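Quinonprotein alcohol dehydrogenase-like protein (Bacteroides thetaiotaomicron VPI-5482, PDB 4R5O) is of unknown function but binds calcium ions and joins an immunoglobulin-like beta-sandwich domain to a seven-bladed beta-propeller. Local coordinates at residues A[70-75]-A[98-103]; A[78-81]-A[86-89]; A[197-202]-A[254-259]; A[314-319]-A[358-363]; A[389-394]-A[417-422]. One frame throughout, in Å; residues are numbered along the deposited sequence.

Interaction 1 (A[70-75]-A[98-103]); sequences DNPCRA and HNFSKG
Pro72 and His98 bring the two backbones nearest, their CA atoms 6.2 Å apart, and no hydrogen bond passes between the segments. Residues 70-75 run as a loop into the strand that begins at Arg74, while 98-103 fold into a type I beta turn from Asn99 to Lys102; there Asn99 OD1 accepts from Ser101 N at 3.2 Å, forming an Asx turn. The side chains meet as a CH-pi contact: Pro72 CB sits over the centre of one face of the His98 ring, 3.6 Å from the centroid. CG of His98 lies between its own backbone N and carbonyl carbon (chi1 62°), and this torsion presents the imidazole flat to the proline. The same Pro72 CB touches Phe100 CZ at 3.7 Å, and Pro72 CG reaches Phe100 CE1 at 3.8 Å. Between the two aromatics, His98 CD2 stands 3.5 Å above the middle of the Phe100 ring. Ser96 OG, hydrogen-bonded to His98 ND1, also bonds to Cys73 N. With an alanine in place of His98, Pro72 CB would probably lose the ring face beneath it, though still touching Phe100, and Ser96 OG its imidazole partner. Strands 74-83 and 86-97 belong to the sandwich sheet, whereas Phe100 packs on Phe105 and Phe114 of propeller strands 103-108 and 111-116, placing the contact at the domain junction, with helix 126-129 also against Pro72.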
# COMPACT_ATOMS: atom_id res chain seq x y z
N ASP A 70 -16.22 7.70 11.63
CA ASP A 70 -16.41 6.28 11.36
C ASP A 70 -15.24 5.73 10.50
O ASP A 70 -15.22 4.55 10.15
CB ASP A 70 -17.77 6.03 10.68
CG ASP A 70 -18.08 6.83 9.42
OD1 ASP A 70 -17.16 7.58 8.94
OD2 ASP A 70 -19.23 6.74 8.92
N ASN A 71 -14.23 6.58 10.24
CA ASN A 71 -13.05 6.19 9.48
C ASN A 71 -11.80 6.95 9.94
O ASN A 71 -11.93 8.11 10.31
CB ASN A 71 -13.30 6.48 7.99
CG ASN A 71 -12.79 5.40 7.05
OD1 ASN A 71 -13.22 4.24 7.14
ND2 ASN A 71 -11.97 5.75 6.07
N PRO A 72 -10.56 6.38 9.90
CA PRO A 72 -9.38 7.20 10.20
C PRO A 72 -9.38 8.45 9.33
O PRO A 72 -9.56 8.33 8.12
CB PRO A 72 -8.20 6.27 9.87
CG PRO A 72 -8.76 4.92 9.98
CD PRO A 72 -10.16 5.03 9.46
N CYS A 73 -9.29 9.65 9.94
CA CYS A 73 -9.36 10.91 9.20
C CYS A 73 -8.60 12.01 9.92
O CYS A 73 -8.22 11.87 11.06
CB CYS A 73 -10.82 11.32 8.98
SG CYS A 73 -11.73 11.74 10.51
N ARG A 74 -8.42 13.12 9.21
CA ARG A 74 -7.85 14.39 9.60
C ARG A 74 -8.50 15.40 8.68
O ARG A 74 -8.65 15.10 7.49
CB ARG A 74 -6.30 14.44 9.61
CG ARG A 74 -5.66 14.28 8.29
CD ARG A 74 -4.24 14.75 8.25
NE ARG A 74 -3.72 14.57 6.89
CZ ARG A 74 -2.54 14.97 6.46
NH1 ARG A 74 -1.71 15.62 7.26
NH2 ARG A 74 -2.18 14.74 5.20
N ALA A 75 -9.01 16.51 9.22
CA ALA A 75 -9.72 17.52 8.45
C ALA A 75 -9.64 18.90 9.09
O ALA A 75 -9.50 19.01 10.30
CB ALA A 75 -11.19 17.12 8.29
N HIS A 98 -6.60 6.99 15.99
CA HIS A 98 -6.47 5.63 15.48
C HIS A 98 -4.99 5.17 15.57
O HIS A 98 -4.08 6.00 15.69
CB HIS A 98 -7.01 5.52 14.03
CG HIS A 98 -6.27 6.36 13.05
ND1 HIS A 98 -6.61 7.69 12.83
CD2 HIS A 98 -5.21 6.05 12.26
CE1 HIS A 98 -5.76 8.12 11.92
NE2 HIS A 98 -4.90 7.17 11.55
N ASN A 99 -4.78 3.84 15.52
CA ASN A 99 -3.47 3.23 15.59
C ASN A 99 -3.36 2.21 14.46
O ASN A 99 -4.01 1.15 14.48
CB ASN A 99 -3.27 2.60 16.98
CG ASN A 99 -1.90 2.03 17.28
OD1 ASN A 99 -0.98 2.02 16.47
ND2 ASN A 99 -1.74 1.55 18.49
N PHE A 100 -2.56 2.56 13.44
CA PHE A 100 -2.41 1.72 12.25
C PHE A 100 -1.44 0.54 12.50
O PHE A 100 -1.16 -0.22 11.57
CB PHE A 100 -1.96 2.53 11.04
CG PHE A 100 -3.04 3.35 10.36
CD1 PHE A 100 -4.33 2.82 10.18
CD2 PHE A 100 -2.74 4.56 9.75
CE1 PHE A 100 -5.30 3.52 9.45
CE2 PHE A 100 -3.71 5.25 9.01
CZ PHE A 100 -4.98 4.73 8.86
N SER A 101 -1.02 0.34 13.76
CA SER A 101 -0.21 -0.80 14.18
C SER A 101 -1.10 -2.01 14.53
O SER A 101 -0.62 -3.14 14.55
CB SER A 101 0.66 -0.42 15.38
OG SER A 101 1.43 0.72 15.09
N LYS A 102 -2.38 -1.75 14.81
CA LYS A 102 -3.40 -2.72 15.26
C LYS A 102 -4.11 -3.42 14.08
O LYS A 102 -5.32 -3.65 14.13
CB LYS A 102 -4.44 -1.99 16.14
CG LYS A 102 -3.83 -1.38 17.41
CD LYS A 102 -3.15 -2.42 18.30
CE LYS A 102 -2.41 -1.79 19.46
NZ LYS A 102 -1.74 -2.82 20.30
N GLY A 103 -3.32 -3.86 13.10
CA GLY A 103 -3.82 -4.56 11.91
C GLY A 103 -2.92 -4.38 10.70
O GLY A 103 -1.69 -4.36 10.84

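Interaction 2 (A[78-81]-A[86-89]); sequences SCII and GKVE
Val88 O is gripped twice by the opposite strand: Ile81 N donates to it at 2.8 Å, in the carbonyl plane and with an N-H...O angle of 154°, and the CA-H of Ile80 approaches the same oxygen. Val88 N returns a bond of 2.8 Å to Ile81 O, completing an antiparallel hydrogen-bonded pair. Next to it Ile80 and Glu89 form a non-hydrogen-bonded pair, where Glu89 CA comes within 3.3 Å of Cys79 O as a CA-H...O contact. The strand segments run at 165° to one another, as neighbours in the hairpin of strands 74-83 and 86-97. On one face, Ile80 lies alongside both Lys87 and Glu89 and points the same way as they do. With CG1 anti to its carbonyl carbon (chi1 -47°), Ile80 places that branch 3.9 Å from Glu89 CG, while the CG2 methyl rests 3.5 Å from Lys87 CG. Beyond them Glu89 OE2 is near Ser78 OG at 3.6 Å without bonding to it; that hydroxyl pairs with Ser91 OG. The opposite face carries Ile81 and Val88, touching through Ile81 CB and Val88 CG1 at 3.9 Å, with Met90 and Tyr50 also against Ile81. A glycine in place of Ile80 would probably leave the methylenes of Lys87 and Glu89 without their apolar partner and set both chains freer to turn. Backbone bonds thus set the register, and the two faces then differ in chemistry: buried Ile81 packs against the partly exposed Val88 on one, while Lys87 and Glu89 pack mainly through their methylenes beside Ile80 on the other.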
# COMPACT_ATOMS: atom_id res chain seq x y z
N SER A 78 -14.12 24.89 9.02
CA SER A 78 -14.50 26.29 9.10
C SER A 78 -15.99 26.41 9.28
O SER A 78 -16.77 25.59 8.79
CB SER A 78 -14.07 27.08 7.87
OG SER A 78 -12.66 27.12 7.76
N CYS A 79 -16.38 27.46 10.00
CA CYS A 79 -17.77 27.76 10.22
C CYS A 79 -17.99 29.20 9.90
O CYS A 79 -17.45 30.08 10.58
CB CYS A 79 -18.20 27.42 11.64
SG CYS A 79 -19.91 27.83 11.99
N ILE A 80 -18.73 29.45 8.82
CA ILE A 80 -19.07 30.79 8.39
C ILE A 80 -20.52 31.03 8.78
O ILE A 80 -21.40 30.29 8.33
CB ILE A 80 -18.80 31.00 6.88
CG1 ILE A 80 -17.39 30.48 6.47
CG2 ILE A 80 -18.99 32.46 6.50
CD1 ILE A 80 -17.15 30.39 5.03
N ILE A 81 -20.76 32.00 9.67
CA ILE A 81 -22.12 32.37 10.10
C ILE A 81 -22.37 33.77 9.55
O ILE A 81 -21.58 34.68 9.82
CB ILE A 81 -22.34 32.26 11.63
CG1 ILE A 81 -21.73 30.95 12.18
CG2 ILE A 81 -23.84 32.43 11.96
CD1 ILE A 81 -21.68 30.83 13.62
N GLY A 86 -23.64 41.15 8.61
CA GLY A 86 -22.27 40.70 8.46
C GLY A 86 -22.07 39.20 8.43
O GLY A 86 -23.01 38.42 8.58
N LYS A 87 -20.80 38.82 8.27
CA LYS A 87 -20.30 37.46 8.16
C LYS A 87 -19.16 37.22 9.16
O LYS A 87 -18.26 38.06 9.29
CB LYS A 87 -19.81 37.29 6.71
CG LYS A 87 -19.25 35.96 6.31
CD LYS A 87 -18.95 35.85 4.82
CE LYS A 87 -17.67 36.48 4.37
NZ LYS A 87 -17.41 36.22 2.92
N VAL A 88 -19.18 36.08 9.85
CA VAL A 88 -18.11 35.72 10.78
C VAL A 88 -17.58 34.32 10.40
O VAL A 88 -18.35 33.46 9.97
CB VAL A 88 -18.52 35.81 12.26
CG1 VAL A 88 -19.72 34.93 12.59
CG2 VAL A 88 -17.34 35.46 13.16
N GLU A 89 -16.27 34.10 10.53
CA GLU A 89 -15.65 32.83 10.22
C GLU A 89 -14.67 32.38 11.33
O GLU A 89 -13.70 33.09 11.64
CB GLU A 89 -14.92 32.89 8.87
CG GLU A 89 -14.23 31.59 8.49
CD GLU A 89 -13.53 31.57 7.15
OE1 GLU A 89 -13.77 32.49 6.33
OE2 GLU A 89 -12.78 30.60 6.90

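Interaction 3 (A[197-202]-A[254-259]); sequences YGLVTG and NELIAA
Tyr197 and Ile257 meet at a slant: the CG2 methyl of Ile257 lies 3.7 Å from CE2 and 3.9 Å from CD2 of the tyrosine, near the CD2-CE2 bond of the ring. A second touch, deeper in, pairs the leucines. CD1 of Leu199 meets CD1 of Leu256 at 3.8 Å, methyl to methyl, with the two side chains crossing at about a right angle. Leu199 holds CG anti to its carbonyl carbon (chi1 -59°) and continues extended to CD1, which carries the methyl out from the strand to the helix. One shell further out, polar groups position these carbons. Arg207 NH1, on the neighbouring strand 204-209, bonds to the carbonyls of Leu256 and Ala259 and so ties the end of the helix to the sheet. Asn194 OD1 receives Tyr197 N, and Asp252 OD2 receives Glu255 N close to the helix start. Asp252 is also a calcium ligand, though the ion is not bound to this chain here. Strand 197-201 is the second of four antiparallel strands in its sheet, and helix 253-258 follows strand 246-252 of the next one: apolar side chains thus join consecutive sheets of a beta-propeller, through a short helix inserted between strands.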
# COMPACT_ATOMS: atom_id res chain seq x y z
N TYR A 197 17.98 6.60 -3.33
CA TYR A 197 17.59 6.24 -4.69
C TYR A 197 16.75 5.00 -4.81
O TYR A 197 16.86 4.07 -4.02
CB TYR A 197 18.86 6.00 -5.54
CG TYR A 197 19.71 7.23 -5.72
CD1 TYR A 197 19.33 8.24 -6.59
CD2 TYR A 197 20.92 7.36 -5.04
CE1 TYR A 197 20.10 9.39 -6.75
CE2 TYR A 197 21.72 8.49 -5.22
CZ TYR A 197 21.30 9.51 -6.06
OH TYR A 197 22.06 10.62 -6.28
N GLY A 198 15.98 4.99 -5.89
CA GLY A 198 15.16 3.86 -6.32
C GLY A 198 15.30 3.64 -7.81
O GLY A 198 15.97 4.41 -8.50
N LEU A 199 14.69 2.58 -8.34
CA LEU A 199 14.69 2.28 -9.78
C LEU A 199 13.29 2.10 -10.27
O LEU A 199 12.50 1.44 -9.61
CB LEU A 199 15.50 1.03 -10.16
CG LEU A 199 16.96 0.91 -9.85
CD1 LEU A 199 17.41 -0.52 -10.16
CD2 LEU A 199 17.83 1.96 -10.62
N VAL A 200 12.98 2.67 -11.43
CA VAL A 200 11.69 2.50 -12.08
C VAL A 200 11.98 1.85 -13.43
O VAL A 200 12.80 2.35 -14.20
CB VAL A 200 10.86 3.81 -12.18
CG1 VAL A 200 9.63 3.61 -13.07
CG2 VAL A 200 10.47 4.34 -10.78
N THR A 201 11.40 0.68 -13.66
CA THR A 201 11.62 -0.09 -14.89
C THR A 201 10.25 -0.34 -15.58
O THR A 201 9.18 -0.15 -14.97
CB THR A 201 12.38 -1.40 -14.57
OG1 THR A 201 11.67 -2.13 -13.58
CG2 THR A 201 13.81 -1.14 -14.02
N GLY A 202 10.31 -0.70 -16.85
CA GLY A 202 9.15 -0.92 -17.71
C GLY A 202 9.46 -0.69 -19.17
O GLY A 202 8.93 -1.40 -20.04
N ASN A 254 25.98 0.30 -7.02
CA ASN A 254 26.85 1.49 -7.16
C ASN A 254 26.95 1.98 -8.60
O ASN A 254 26.97 3.20 -8.83
CB ASN A 254 28.25 1.21 -6.62
CG ASN A 254 28.26 1.02 -5.13
OD1 ASN A 254 27.46 1.64 -4.41
ND2 ASN A 254 29.17 0.18 -4.65
N GLU A 255 26.99 1.03 -9.59
CA GLU A 255 27.00 1.37 -11.02
C GLU A 255 25.67 2.05 -11.42
O GLU A 255 25.68 3.04 -12.15
CB GLU A 255 27.26 0.13 -11.85
CG GLU A 255 27.35 0.41 -13.33
CD GLU A 255 27.71 -0.77 -14.22
OE1 GLU A 255 27.85 -1.90 -13.71
OE2 GLU A 255 27.89 -0.53 -15.44
N LEU A 256 24.54 1.54 -10.90
CA LEU A 256 23.19 2.09 -11.12
C LEU A 256 23.04 3.48 -10.54
O LEU A 256 22.38 4.31 -11.16
CB LEU A 256 22.11 1.16 -10.51
CG LEU A 256 21.93 -0.19 -11.18
CD1 LEU A 256 21.13 -1.10 -10.32
CD2 LEU A 256 21.29 -0.04 -12.52
N ILE A 257 23.66 3.75 -9.38
CA ILE A 257 23.59 5.05 -8.70
C ILE A 257 24.41 6.11 -9.49
O ILE A 257 23.95 7.25 -9.62
CB ILE A 257 24.08 4.93 -7.24
CG1 ILE A 257 23.02 4.16 -6.40
CG2 ILE A 257 24.37 6.30 -6.62
CD1 ILE A 257 23.40 3.79 -4.99
N ALA A 258 25.58 5.71 -10.03
CA ALA A 258 26.54 6.59 -10.72
C ALA A 258 26.23 6.80 -12.22
O ALA A 258 26.71 7.78 -12.80
CB ALA A 258 27.93 5.99 -10.61
N ALA A 259 25.53 5.86 -12.85
CA ALA A 259 25.22 5.89 -14.28
C ALA A 259 24.51 7.19 -14.72
O ALA A 259 23.54 7.63 -14.09
CB ALA A 259 24.34 4.70 -14.63

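Interaction 4 (A[314-319]-A[358-363]); sequences ANFQPA and DSLKAP. With CA (calcium ion), chain L.
Leu360 fills the tight half of this contact, its two methyls splitting between two partners. CD1 packs on Ala314 CB at 3.9 Å, and CD2 reaches Phe316 CE2 at 4.1 Å, meeting the ring at its edge and near its plane, with the two side chains at about a right angle. Phe316 has CG between its backbone N and carbonyl carbon (chi1 66°), the rotation that offers this edge to the leucine; its ring stacks on Tyr350, and Leu360 is backed by Ile300 and Tyr352. The segments are propeller loops. Residues 314-319 leave strand 309-314, the last of its four-stranded sheet, through an inverse gamma turn centred on Asn315, with Phe316 N bonded to Ala314 O at 2.8 Å; residues 358-360 are a 3-10 segment after strand 349-353, so the leucine packs one sheet's end on the connection made by the next. On the solvent side the contact is looser. The side chain of Asn315 comes near the backbone of Leu360 there, but it has an alternate position and its approach is not firmly placed; no hydrogen bond crosses between the segments. Farther along this exposed side, away from 314-319, Asp358 OD2 binds a calcium ion at 2.6 Å, and Asp356 supplies the second protein ligand. Ser359 OG, hydrogen-bonded to Asp356 O and to Ile353 N, ties the metal-binding loop to the end of strand 349-353.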
# COMPACT_ATOMS: atom_id res chain seq x y z
N ALA A 314 10.86 -29.10 -6.07
CA ALA A 314 9.49 -29.07 -5.52
C ALA A 314 8.55 -29.61 -6.57
O ALA A 314 8.36 -28.95 -7.60
CB ALA A 314 9.13 -27.66 -5.10
N ASN A 315 7.97 -30.82 -6.32
CA ASN A 315 7.10 -31.54 -7.23
C ASN A 315 5.69 -30.89 -7.31
O ASN A 315 4.67 -31.56 -7.08
CB ASN A 315 6.99 -33.01 -6.79
CG ASN A 315 6.56 -33.21 -5.34
OD1 ASN A 315 6.97 -32.47 -4.43
ND2 ASN A 315 5.76 -34.25 -5.10
N PHE A 316 5.64 -29.59 -7.66
CA PHE A 316 4.40 -28.82 -7.83
C PHE A 316 4.76 -27.63 -8.68
O PHE A 316 5.89 -27.14 -8.62
CB PHE A 316 3.70 -28.42 -6.50
CG PHE A 316 4.46 -27.45 -5.63
CD1 PHE A 316 4.39 -26.07 -5.87
CD2 PHE A 316 5.20 -27.89 -4.55
CE1 PHE A 316 5.08 -25.16 -5.06
CE2 PHE A 316 5.88 -26.98 -3.73
CZ PHE A 316 5.82 -25.63 -4.00
N GLN A 317 3.80 -27.17 -9.47
CA GLN A 317 3.97 -26.03 -10.35
C GLN A 317 3.66 -24.76 -9.56
O GLN A 317 2.67 -24.76 -8.82
CB GLN A 317 3.04 -26.22 -11.56
CG GLN A 317 3.52 -25.54 -12.84
CD GLN A 317 4.78 -26.09 -13.48
OE1 GLN A 317 5.22 -27.23 -13.23
NE2 GLN A 317 5.40 -25.27 -14.30
N PRO A 318 4.45 -23.66 -9.67
CA PRO A 318 4.12 -22.45 -8.90
C PRO A 318 2.94 -21.69 -9.48
O PRO A 318 2.73 -21.73 -10.69
CB PRO A 318 5.38 -21.59 -8.99
CG PRO A 318 6.35 -22.34 -9.83
CD PRO A 318 5.65 -23.46 -10.51
N ALA A 319 2.18 -21.00 -8.61
CA ALA A 319 1.05 -20.15 -9.01
C ALA A 319 1.55 -19.03 -9.90
O ALA A 319 2.67 -18.54 -9.73
CB ALA A 319 0.35 -19.59 -7.78
N ASP A 358 11.32 -32.52 2.86
CA ASP A 358 10.17 -33.28 3.36
C ASP A 358 8.97 -32.38 3.57
O ASP A 358 7.83 -32.84 3.48
CB ASP A 358 10.52 -33.99 4.70
CG ASP A 358 11.67 -34.99 4.69
OD1 ASP A 358 12.17 -35.32 3.58
OD2 ASP A 358 12.05 -35.45 5.78
N SER A 359 9.23 -31.10 3.88
CA SER A 359 8.24 -30.05 4.12
C SER A 359 7.47 -29.66 2.82
O SER A 359 6.50 -28.90 2.90
CB SER A 359 8.93 -28.81 4.70
OG SER A 359 9.89 -28.27 3.81
N LEU A 360 7.91 -30.17 1.66
CA LEU A 360 7.32 -29.93 0.34
C LEU A 360 6.50 -31.10 -0.17
O LEU A 360 5.97 -31.03 -1.29
CB LEU A 360 8.43 -29.64 -0.69
CG LEU A 360 9.31 -28.43 -0.52
CD1 LEU A 360 10.47 -28.47 -1.50
CD2 LEU A 360 8.49 -27.15 -0.62
N LYS A 361 6.42 -32.19 0.62
CA LYS A 361 5.72 -33.42 0.23
C LYS A 361 4.18 -33.23 0.29
O LYS A 361 3.47 -33.94 -0.43
CB LYS A 361 6.14 -34.60 1.14
N ALA A 362 3.69 -32.28 1.11
CA ALA A 362 2.25 -31.99 1.24
C ALA A 362 2.01 -30.51 1.54
O ALA A 362 2.85 -29.90 2.21
CB ALA A 362 1.64 -32.86 2.32
N PRO A 363 0.86 -29.91 1.09
CA PRO A 363 0.60 -28.49 1.41
C PRO A 363 0.38 -28.26 2.89
O PRO A 363 -0.06 -29.16 3.60
CB PRO A 363 -0.69 -28.17 0.65
CG PRO A 363 -0.89 -29.25 -0.30
CD PRO A 363 -0.25 -30.47 0.29
CA CA L . 12.46 -34.00 7.97

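Interaction 5 (A[389-394]-A[417-422]); sequences TYTEER and ESVPSQ
Thr389 faces Pro420 from the strand, and its side chain divides at CB into an apolar and a polar branch. The CG2 methyl, anti to the backbone N, lies 3.6 Å from Pro420 CD and 3.8 Å from Pro420 CG, the two side chains passing each other in opposite directions, with Val419 CG1 more distant at 4.3 Å. The other branch, OG1, lies beside the backbone N (chi1 -56°) and ends at a water 2.6 Å away; this water in turn donates a weak, long bond of 3.5 Å to Pro420 O. One threonine thereby touches the ring with carbon and the proline carbonyl through solvent, although no direct hydrogen bond joins the segments. Two residues on, Thr391 points to the same side and meets Val419 at about a right angle, its OG1 3.9 Å from Val419 CG2. That hydroxyl has its polar partners in Thr374 and Ser398. Strand 386-392 is flanked by strands 371-379 and 397-403 of its propeller sheet, and Val419 touches Thr374 and Ser398 on them. Pro420 touches both Ile400 of that sheet and Ala108 of strand 103-108, just before strand 422-424 pairs with 103-108, where C-terminal and early propeller strands close the ring.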
# COMPACT_ATOMS: atom_id res chain seq x y z
N THR A 389 -4.74 -14.01 -0.16
CA THR A 389 -5.78 -13.39 -0.99
C THR A 389 -6.36 -14.44 -1.93
O THR A 389 -5.65 -14.99 -2.77
CB THR A 389 -5.24 -12.18 -1.74
OG1 THR A 389 -4.67 -11.26 -0.81
CG2 THR A 389 -6.27 -11.50 -2.60
N TYR A 390 -7.67 -14.74 -1.76
CA TYR A 390 -8.42 -15.69 -2.56
C TYR A 390 -9.43 -15.00 -3.46
O TYR A 390 -9.95 -13.93 -3.09
CB TYR A 390 -9.18 -16.68 -1.66
CG TYR A 390 -8.33 -17.59 -0.82
CD1 TYR A 390 -7.77 -18.74 -1.35
CD2 TYR A 390 -8.18 -17.37 0.54
CE1 TYR A 390 -7.03 -19.62 -0.57
CE2 TYR A 390 -7.44 -18.24 1.34
CZ TYR A 390 -6.87 -19.37 0.78
OH TYR A 390 -6.13 -20.24 1.55
N THR A 391 -9.76 -15.63 -4.62
CA THR A 391 -10.80 -15.17 -5.54
C THR A 391 -11.58 -16.38 -6.02
O THR A 391 -10.98 -17.35 -6.50
CB THR A 391 -10.25 -14.34 -6.71
OG1 THR A 391 -9.53 -13.20 -6.21
CG2 THR A 391 -11.34 -13.86 -7.66
N GLU A 392 -12.92 -16.31 -5.85
CA GLU A 392 -13.84 -17.33 -6.37
C GLU A 392 -13.99 -17.03 -7.85
O GLU A 392 -14.50 -15.96 -8.21
CB GLU A 392 -15.18 -17.38 -5.62
CG GLU A 392 -15.11 -17.94 -4.20
CD GLU A 392 -16.43 -18.21 -3.50
OE1 GLU A 392 -17.41 -18.58 -4.18
OE2 GLU A 392 -16.44 -18.17 -2.25
N GLU A 393 -13.41 -17.91 -8.68
CA GLU A 393 -13.30 -17.80 -10.14
C GLU A 393 -14.66 -17.53 -10.83
O GLU A 393 -14.74 -16.63 -11.67
CB GLU A 393 -12.70 -19.11 -10.72
CG GLU A 393 -11.35 -19.51 -10.12
CD GLU A 393 -10.75 -20.84 -10.55
OE1 GLU A 393 -11.41 -21.59 -11.31
OE2 GLU A 393 -9.62 -21.14 -10.11
N ARG A 394 -15.70 -18.30 -10.45
CA ARG A 394 -17.03 -18.23 -11.06
C ARG A 394 -17.81 -16.95 -10.72
O ARG A 394 -18.58 -16.52 -11.58
CB ARG A 394 -17.87 -19.43 -10.61
N GLU A 417 -15.80 -7.49 -5.40
CA GLU A 417 -15.40 -7.48 -6.81
C GLU A 417 -14.00 -6.90 -7.04
O GLU A 417 -13.45 -7.05 -8.15
CB GLU A 417 -16.42 -6.67 -7.61
CG GLU A 417 -17.77 -7.35 -7.72
CD GLU A 417 -18.86 -6.56 -8.42
OE1 GLU A 417 -18.80 -5.31 -8.40
OE2 GLU A 417 -19.82 -7.20 -8.91
N SER A 418 -13.43 -6.24 -6.03
CA SER A 418 -12.13 -5.61 -6.12
C SER A 418 -11.08 -6.47 -5.40
O SER A 418 -11.12 -6.61 -4.18
CB SER A 418 -12.17 -4.19 -5.57
OG SER A 418 -12.66 -4.15 -4.24
N VAL A 419 -10.16 -7.06 -6.19
CA VAL A 419 -9.07 -7.92 -5.73
C VAL A 419 -7.97 -7.09 -5.04
O VAL A 419 -7.40 -6.20 -5.69
CB VAL A 419 -8.44 -8.76 -6.88
CG1 VAL A 419 -7.38 -9.72 -6.35
CG2 VAL A 419 -9.51 -9.53 -7.66
N PRO A 420 -7.61 -7.38 -3.76
CA PRO A 420 -6.50 -6.66 -3.15
C PRO A 420 -5.19 -7.09 -3.82
O PRO A 420 -5.01 -8.27 -4.13
CB PRO A 420 -6.57 -7.02 -1.66
CG PRO A 420 -7.55 -8.11 -1.56
CD PRO A 420 -8.15 -8.43 -2.87
N SER A 421 -4.31 -6.12 -4.11
CA SER A 421 -3.07 -6.40 -4.83
C SER A 421 -1.87 -6.58 -3.90
O SER A 421 -0.88 -7.22 -4.29
CB SER A 421 -2.76 -5.27 -5.81
OG SER A 421 -2.72 -4.00 -5.17
N GLN A 422 -1.95 -6.00 -2.69
CA GLN A 422 -0.88 -6.01 -1.71
C GLN A 422 -1.38 -5.69 -0.31
O GLN A 422 -2.38 -5.00 -0.18
CB GLN A 422 0.12 -4.95 -2.16
CG GLN A 422 1.37 -4.86 -1.35
CD GLN A 422 2.31 -4.00 -2.06
OE1 GLN A 422 1.96 -3.37 -3.05
NE2 GLN A 422 3.53 -3.98 -1.58
O HOH W 1 -3.33 -9.09 -1.22

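Only interaction 2 rests on backbone hydrogen bonds, as befits a hairpin pairing within one sheet; the others join parts of the fold through side chains. Interactions 1 and 2 share strand 74-83 of the sandwich, their centres about 30 Å apart: one is buried at the domain junction and mixes aromatic rings with proline, the other is partly buried, with aliphatic and charged faces. Interactions 3, 4 and 5 lie in the propeller. The first two of these link successive sheets by methyls packed on each other and on an aromatic ring, interaction 4 being the more buried, with calcium on its exposed flank, whereas interaction 5 adds hydroxyls and a water beside the ring closure.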